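Local coordinates for protein acetyltransferase (Sinorhizobium meliloti, PDB 4JXR) that probably transfers the acetyl group of acetyl-CoA to an acceptor, as phosphinothricin acetyltransferases of the GNAT superfamily do, at residues T50-P55 / D181-S186; L84-I89 / I121-G126; E19-S24 / I67-A72. All blocks are in the same frame, centred on the assembly; numbering follows the deposited sequence.

Interaction 1: residues T50-P55 / D181-S186; sequences TGNGYP and DTLYRS
The Schellman motif that ends helix 39-51 brings Asn52 and Tyr54 against Leu183 and Tyr184, in the C-terminal tail of the chain. Gly53, with positive phi, forms the turn, and its backbone N bonds back to Thr50 O. The two phenols approach from opposite directions, each oxygen near the plane of the other's ring. Tyr54 CG stands opposite its own carbonyl carbon (chi1 -65°), and the ring end comes nearer the tail than CB does. Tyr184 OH lies 2.6 Å from Tyr54 OH, probably a short hydrogen bond, although the proton concerned has another acceptor in reach. The branches of Leu183 diverge: CD1 sits 3.8 Å from Tyr54 OH, and CD2 lies 3.6 Å from Asn52 O, whose hydrogen bond comes from Tyr179 OH. The side chains of Asn52 and Tyr184 cross at about a right angle, Asn52 ND2 3.9 Å from Tyr184 OH and the amide and ring planes 74° apart. Farther along, Arg185 NH1 donates to Asp181 O over 2.9 Å. A single hydroxyl pair, with the Leu183 methyls beside it, thus joins the two segments, while the tail's charge is directed to Asp181 and, through Arg185 NH2, to Glu34 of the second subunit.

Interaction 2: residues L84-I89 / I121-G126; sequences LVEDSI and IAVIGG
Glu86 and Ile121 pair where strands 84-91 and 119-125 run parallel, the two strands of a beta-alpha-beta unit whose connecting helix is 100-115. This is the place where the GNAT fold characteristically splays its sheet, and the short strand segments diverge at 44°. The tight part is a pair of backbone bonds around Ile121. Ile121 N donates to Val85 O at 2.8 Å, and Ile121 O accepts from Asp87 N over a longer 3.2 Å; Ile121 O also lies 3.1 Å from Glu86 CA, a CA-H...O contact. Asp87 turns its carboxylate between its own backbone N and carbonyl carbon (chi1 65°), which brings Asp87 OD1 to 3.4 Å from Ala122 CB, while OD2 is hydrogen-bonded to His135.

Past Asp87 the strands part: neither Ser88 nor Ile89, a residue that binds acetyl-CoA, touches the partner strand. Families of this fold admit the pantetheine arm of the cofactor at such a split. Where direct pairing stops, a water sits between Asp87 O and Val123 N, the next backbone pair, and Glu86 OE2 binds it too. The extended side chain of Glu86 brings OE2 against Val123 CG2, while OE1 forms a salt bridge with Arg76 of the second subunit. The water oxygen lies 2.7 Å from Glu86 OE2 and 2.8 Å from Asp87 O; the acceptors around it outnumber its two protons, so which of them it serves is open. It accepts from Val123 N at 2.9 Å.

Interaction 3: residues E19-S24 / I67-A72; sequences EIYRES and IGYAYA
The ring of Tyr69 points its hydroxyl at the base of Tyr21 where helix 14-27 packs on strand 66-74. At the edge of the Tyr69 ring, near its plane, stands Tyr21 CB, while Ile20 CG2 approaches the same ring obliquely, 3.9 Å from Tyr69 CE1. Tyr69 OH lies 3.2 Å from both Tyr21 CB and Tyr21 CD1, and meets that ring at an oblique angle. A third ring completes the cluster: Tyr90 lies against Tyr69 with planes about 30° apart, and against Tyr21 edge-to-face. The far end of Tyr21 is polar, its OH hydrogen-bonded to Thr31 and Glu33.

Ile20 works with two branches. CG2 touches the Tyr69 ring, whereas Ile20 CD1 runs on to the backbone, 3.7 Å from Gly68 N and equally near Ile67 C. It thus rests against the peptide of a classic beta bulge, in which Ile67 and Gly68 both face Ala59; the side chain of Ile67 points away from the helix. The CB of Tyr69 points toward it, and a chi1 of 72° tucks CG over its own backbone.

Segments 19-24 and 67-72 cross almost perpendicularly, at 88°, with axes 9.2 Å apart. The helix packs on one face of the GNAT sheet, close to Leu91 of the acetyl-CoA site. Met42 of helix 39-51 touches both tyrosines, while helix 100-115 packs against Ile67, Ala70 and Ala72 of the strand.

Followed from the N terminus, interaction 3 opens first, in helix 14-27, and closes its loop at strand 66-74. Before that closure interaction 1 opens at the end of helix 39-51, and it closes only at the C-terminal tail, so the two cross along the chain. Interaction 2 begins after interaction 3 has closed and falls wholly within the span of interaction 1. Strand 66-74, part of interaction 3, borders the other two: Ser88 N lies 2.9 Å from Tyr71 O, a probable hydrogen bond, and Pro55 O probably accepts from Ala72 N. Tyr54 also packs on Val85. Together they tie both early helices, the central strands and the tail into one body.

Interaction 1: residues T50-P55 / D181-S186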
# COMPACT_ATOMS: atom_id res chain seq x y z
N THR A 50 -5.10 16.88 -4.45
CA THR A 50 -6.14 17.65 -5.07
C THR A 50 -5.99 17.72 -6.57
O THR A 50 -7.01 17.74 -7.28
CB THR A 50 -6.25 19.07 -4.47
OG1 THR A 50 -5.03 19.80 -4.63
CG2 THR A 50 -6.65 18.99 -2.99
N GLY A 51 -4.78 17.67 -7.09
CA GLY A 51 -4.57 17.63 -8.53
C GLY A 51 -5.11 16.38 -9.15
O GLY A 51 -5.45 16.39 -10.36
N ASN A 52 -5.24 15.30 -8.41
CA ASN A 52 -5.84 14.07 -8.86
C ASN A 52 -7.36 14.03 -8.70
O ASN A 52 -7.97 13.01 -8.96
CB ASN A 52 -5.18 12.88 -8.15
CG ASN A 52 -3.84 12.52 -8.68
OD1 ASN A 52 -3.65 12.47 -9.89
ND2 ASN A 52 -2.94 12.14 -7.80
N GLY A 53 -7.95 15.13 -8.26
CA GLY A 53 -9.40 15.23 -8.15
C GLY A 53 -9.98 14.72 -6.85
O GLY A 53 -11.19 14.73 -6.69
N TYR A 54 -9.14 14.29 -5.92
CA TYR A 54 -9.63 13.77 -4.66
C TYR A 54 -10.04 14.89 -3.71
O TYR A 54 -9.43 15.96 -3.72
CB TYR A 54 -8.51 12.96 -4.00
CG TYR A 54 -8.07 11.73 -4.72
CD1 TYR A 54 -8.92 10.66 -4.99
CD2 TYR A 54 -6.75 11.56 -5.11
CE1 TYR A 54 -8.50 9.51 -5.59
CE2 TYR A 54 -6.31 10.39 -5.72
CZ TYR A 54 -7.18 9.35 -5.96
OH TYR A 54 -6.71 8.22 -6.53
N PRO A 55 -10.99 14.63 -2.83
CA PRO A 55 -11.44 15.63 -1.86
C PRO A 55 -10.45 15.75 -0.71
O PRO A 55 -9.93 14.76 -0.19
CB PRO A 55 -12.78 15.09 -1.39
CG PRO A 55 -12.62 13.57 -1.53
CD PRO A 55 -11.82 13.43 -2.78
N ASP A 181 -12.55 6.84 -13.96
CA ASP A 181 -11.98 5.93 -14.95
C ASP A 181 -10.79 6.54 -15.64
O ASP A 181 -9.94 5.80 -16.18
CB ASP A 181 -13.04 5.58 -16.01
CG ASP A 181 -12.59 4.50 -16.92
OD1 ASP A 181 -12.19 3.43 -16.45
OD2 ASP A 181 -12.66 4.69 -18.17
N THR A 182 -10.73 7.85 -15.68
CA THR A 182 -9.67 8.59 -16.33
C THR A 182 -8.36 8.70 -15.53
O THR A 182 -7.38 9.23 -16.04
CB THR A 182 -10.16 9.99 -16.66
OG1 THR A 182 -10.70 10.54 -15.46
CG2 THR A 182 -11.27 9.94 -17.69
N LEU A 183 -8.36 8.24 -14.26
CA LEU A 183 -7.14 8.28 -13.45
C LEU A 183 -6.20 7.18 -13.83
O LEU A 183 -6.57 6.04 -14.09
CB LEU A 183 -7.46 8.12 -11.97
CG LEU A 183 -8.00 9.33 -11.25
CD1 LEU A 183 -8.46 8.91 -9.87
CD2 LEU A 183 -6.94 10.38 -11.12
N TYR A 184 -4.92 7.51 -13.78
CA TYR A 184 -3.85 6.53 -13.88
C TYR A 184 -3.83 5.79 -15.19
O TYR A 184 -3.55 4.61 -15.24
CB TYR A 184 -3.82 5.56 -12.67
CG TYR A 184 -3.94 6.31 -11.35
CD1 TYR A 184 -3.18 7.44 -11.06
CD2 TYR A 184 -4.79 5.88 -10.38
CE1 TYR A 184 -3.35 8.15 -9.89
CE2 TYR A 184 -4.98 6.56 -9.19
CZ TYR A 184 -4.28 7.72 -8.97
OH TYR A 184 -4.42 8.48 -7.82
N ARG A 185 -4.14 6.48 -16.29
CA ARG A 185 -4.19 5.89 -17.63
C ARG A 185 -3.02 6.45 -18.42
O ARG A 185 -2.55 7.55 -18.15
CB ARG A 185 -5.51 6.20 -18.33
CG ARG A 185 -6.72 5.96 -17.49
CD ARG A 185 -6.89 4.56 -16.91
NE ARG A 185 -6.99 3.50 -17.89
CZ ARG A 185 -8.13 3.15 -18.45
NH1 ARG A 185 -9.28 3.77 -18.18
NH2 ARG A 185 -8.13 2.13 -19.29
N SER A 186 -2.54 5.73 -19.37
CA SER A 186 -1.34 6.24 -20.05
C SER A 186 -1.03 5.37 -21.27
O SER A 186 -0.02 5.55 -21.95
CB SER A 186 -0.13 6.36 -19.08
OG SER A 186 0.35 5.10 -18.63
OXT SER A 186 -1.84 4.49 -21.57

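Interaction 2: residues L84-I89 / I121-G126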
# COMPACT_ATOMS: atom_id res chain seq x y z
N LEU A 84 -10.70 2.61 -6.31
CA LEU A 84 -10.46 2.44 -4.86
C LEU A 84 -9.82 3.70 -4.32
O LEU A 84 -8.83 4.19 -4.85
CB LEU A 84 -9.53 1.26 -4.68
CG LEU A 84 -9.03 1.02 -3.24
CD1 LEU A 84 -10.14 0.70 -2.30
CD2 LEU A 84 -7.98 -0.06 -3.23
N VAL A 85 -10.35 4.18 -3.21
CA VAL A 85 -9.78 5.27 -2.46
C VAL A 85 -9.51 4.82 -1.02
O VAL A 85 -10.12 3.88 -0.51
CB VAL A 85 -10.67 6.52 -2.45
CG1 VAL A 85 -10.52 7.30 -3.73
CG2 VAL A 85 -12.13 6.18 -2.17
N GLU A 86 -8.57 5.50 -0.40
CA GLU A 86 -8.21 5.29 0.99
C GLU A 86 -8.45 6.58 1.73
O GLU A 86 -8.05 7.66 1.26
CB GLU A 86 -6.74 4.93 1.08
CG GLU A 86 -6.22 4.78 2.49
CD GLU A 86 -4.82 4.23 2.57
OE1 GLU A 86 -4.30 3.70 1.60
OE2 GLU A 86 -4.21 4.34 3.67
N ASP A 87 -9.02 6.54 2.94
CA ASP A 87 -9.24 7.72 3.73
C ASP A 87 -8.14 7.96 4.73
O ASP A 87 -7.62 7.00 5.31
CB ASP A 87 -10.59 7.67 4.51
CG ASP A 87 -10.69 6.62 5.54
OD1 ASP A 87 -10.95 5.43 5.14
OD2 ASP A 87 -10.63 6.97 6.74
N SER A 88 -7.86 9.23 4.99
CA SER A 88 -6.95 9.68 6.03
C SER A 88 -7.64 10.78 6.80
O SER A 88 -8.22 11.69 6.23
CB SER A 88 -5.70 10.26 5.41
OG SER A 88 -4.93 9.26 4.74
N ILE A 89 -7.64 10.69 8.13
CA ILE A 89 -8.32 11.62 9.02
C ILE A 89 -7.40 11.97 10.16
O ILE A 89 -6.90 11.08 10.83
CB ILE A 89 -9.60 11.01 9.59
CG1 ILE A 89 -10.53 10.51 8.52
CG2 ILE A 89 -10.32 12.03 10.49
CD1 ILE A 89 -11.63 9.70 9.10
N ILE A 121 -11.01 1.99 1.40
CA ILE A 121 -10.21 1.25 2.38
C ILE A 121 -9.65 2.20 3.40
O ILE A 121 -9.28 3.33 3.10
CB ILE A 121 -9.09 0.43 1.62
CG1 ILE A 121 -8.31 -0.55 2.49
CG2 ILE A 121 -8.11 1.33 0.91
CD1 ILE A 121 -7.50 -1.55 1.66
N ALA A 122 -9.61 1.74 4.65
CA ALA A 122 -8.90 2.40 5.73
C ALA A 122 -7.77 1.47 6.18
O ALA A 122 -7.98 0.29 6.40
CB ALA A 122 -9.82 2.70 6.89
N VAL A 123 -6.59 2.04 6.30
CA VAL A 123 -5.40 1.34 6.78
C VAL A 123 -5.06 1.99 8.10
O VAL A 123 -4.60 3.14 8.12
CB VAL A 123 -4.25 1.44 5.77
CG1 VAL A 123 -3.03 0.70 6.35
CG2 VAL A 123 -4.65 0.89 4.42
N ILE A 124 -5.39 1.34 9.20
CA ILE A 124 -5.45 1.94 10.53
C ILE A 124 -4.18 1.60 11.28
O ILE A 124 -3.95 0.47 11.72
CB ILE A 124 -6.69 1.49 11.27
CG1 ILE A 124 -7.93 2.02 10.42
CG2 ILE A 124 -6.71 2.07 12.69
CD1 ILE A 124 -9.26 1.61 10.96
N GLY A 125 -3.33 2.60 11.45
CA GLY A 125 -2.07 2.43 12.16
C GLY A 125 -2.29 2.07 13.59
O GLY A 125 -3.14 2.62 14.32
N GLY A 126 -1.53 1.10 14.02
CA GLY A 126 -1.68 0.60 15.37
C GLY A 126 -2.92 -0.18 15.63
O GLY A 126 -3.13 -0.61 16.77
O HOH W 1 -5.94 4.85 5.70

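Interaction 3: residues E19-S24 / I67-A72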
# COMPACT_ATOMS: atom_id res chain seq x y z
N GLU A 19 0.68 21.54 11.35
CA GLU A 19 0.78 21.42 12.82
C GLU A 19 -0.02 20.20 13.51
O GLU A 19 0.43 19.44 14.39
CB GLU A 19 0.39 22.71 13.55
CG GLU A 19 0.57 22.57 15.07
CD GLU A 19 1.93 21.96 15.49
OE1 GLU A 19 2.00 20.95 16.29
OE2 GLU A 19 2.95 22.50 15.01
N ILE A 20 -1.21 20.00 12.91
CA ILE A 20 -2.02 18.88 13.31
C ILE A 20 -1.30 17.59 13.00
O ILE A 20 -1.22 16.67 13.83
CB ILE A 20 -3.42 18.92 12.68
CG1 ILE A 20 -4.21 20.10 13.22
CG2 ILE A 20 -4.18 17.65 12.89
CD1 ILE A 20 -5.43 20.47 12.41
N TYR A 21 -0.79 17.48 11.78
CA TYR A 21 -0.10 16.27 11.40
C TYR A 21 1.18 16.08 12.23
O TYR A 21 1.49 14.97 12.63
CB TYR A 21 0.22 16.27 9.90
CG TYR A 21 0.72 14.93 9.39
CD1 TYR A 21 -0.07 13.79 9.48
CD2 TYR A 21 1.98 14.80 8.82
CE1 TYR A 21 0.39 12.57 9.03
CE2 TYR A 21 2.44 13.58 8.36
CZ TYR A 21 1.64 12.47 8.46
OH TYR A 21 2.07 11.24 8.01
N ARG A 22 1.91 17.17 12.48
CA ARG A 22 3.12 17.07 13.30
C ARG A 22 2.81 16.41 14.66
O ARG A 22 3.55 15.52 15.12
CB ARG A 22 3.71 18.46 13.51
CG ARG A 22 4.88 18.50 14.49
CD ARG A 22 5.50 19.91 14.62
NE ARG A 22 6.78 19.83 15.35
CZ ARG A 22 7.97 19.68 14.78
NH1 ARG A 22 8.10 19.66 13.45
NH2 ARG A 22 9.03 19.57 15.55
N GLU A 23 1.73 16.85 15.30
CA GLU A 23 1.38 16.33 16.62
C GLU A 23 1.11 14.83 16.47
O GLU A 23 1.47 14.02 17.36
CB GLU A 23 0.19 17.10 17.19
CG GLU A 23 -0.16 16.77 18.63
CD GLU A 23 -0.84 15.44 18.89
OE1 GLU A 23 -1.64 14.87 18.06
OE2 GLU A 23 -0.66 15.01 20.08
N SER A 24 0.41 14.43 15.41
CA SER A 24 0.13 13.00 15.18
C SER A 24 1.40 12.21 14.93
O SER A 24 1.58 11.09 15.46
CB SER A 24 -0.82 12.86 13.99
OG SER A 24 -1.19 11.49 13.77
N ILE A 67 -9.24 22.73 12.94
CA ILE A 67 -8.98 21.84 14.07
C ILE A 67 -8.88 20.37 13.69
O ILE A 67 -8.61 19.53 14.52
CB ILE A 67 -10.01 22.06 15.20
CG1 ILE A 67 -11.43 21.82 14.71
CG2 ILE A 67 -9.84 23.48 15.77
CD1 ILE A 67 -12.47 21.82 15.77
N GLY A 68 -9.09 20.05 12.41
CA GLY A 68 -8.91 18.71 11.90
C GLY A 68 -8.95 18.76 10.40
O GLY A 68 -9.37 19.75 9.82
N TYR A 69 -8.53 17.65 9.76
CA TYR A 69 -8.59 17.59 8.30
C TYR A 69 -8.71 16.14 7.89
O TYR A 69 -8.45 15.22 8.67
CB TYR A 69 -7.39 18.27 7.65
CG TYR A 69 -6.08 17.54 7.78
CD1 TYR A 69 -5.24 17.72 8.90
CD2 TYR A 69 -5.63 16.68 6.83
CE1 TYR A 69 -4.07 17.07 9.02
CE2 TYR A 69 -4.47 16.01 6.95
CZ TYR A 69 -3.65 16.20 8.04
OH TYR A 69 -2.46 15.55 8.21
N ALA A 70 -9.10 15.95 6.64
CA ALA A 70 -9.24 14.61 6.10
C ALA A 70 -9.13 14.67 4.59
O ALA A 70 -9.50 15.68 3.98
CB ALA A 70 -10.57 14.00 6.48
N TYR A 71 -8.69 13.58 4.01
CA TYR A 71 -8.68 13.49 2.56
C TYR A 71 -8.83 12.06 2.13
O TYR A 71 -8.58 11.13 2.91
CB TYR A 71 -7.40 14.12 1.94
CG TYR A 71 -6.12 13.50 2.38
CD1 TYR A 71 -5.60 12.35 1.79
CD2 TYR A 71 -5.34 14.10 3.35
CE1 TYR A 71 -4.42 11.79 2.22
CE2 TYR A 71 -4.14 13.53 3.75
CZ TYR A 71 -3.69 12.39 3.18
OH TYR A 71 -2.49 11.87 3.57
N ALA A 72 -9.24 11.88 0.89
CA ALA A 72 -9.14 10.62 0.21
C ALA A 72 -8.00 10.67 -0.77
O ALA A 72 -7.67 11.74 -1.31
CB ALA A 72 -10.44 10.28 -0.53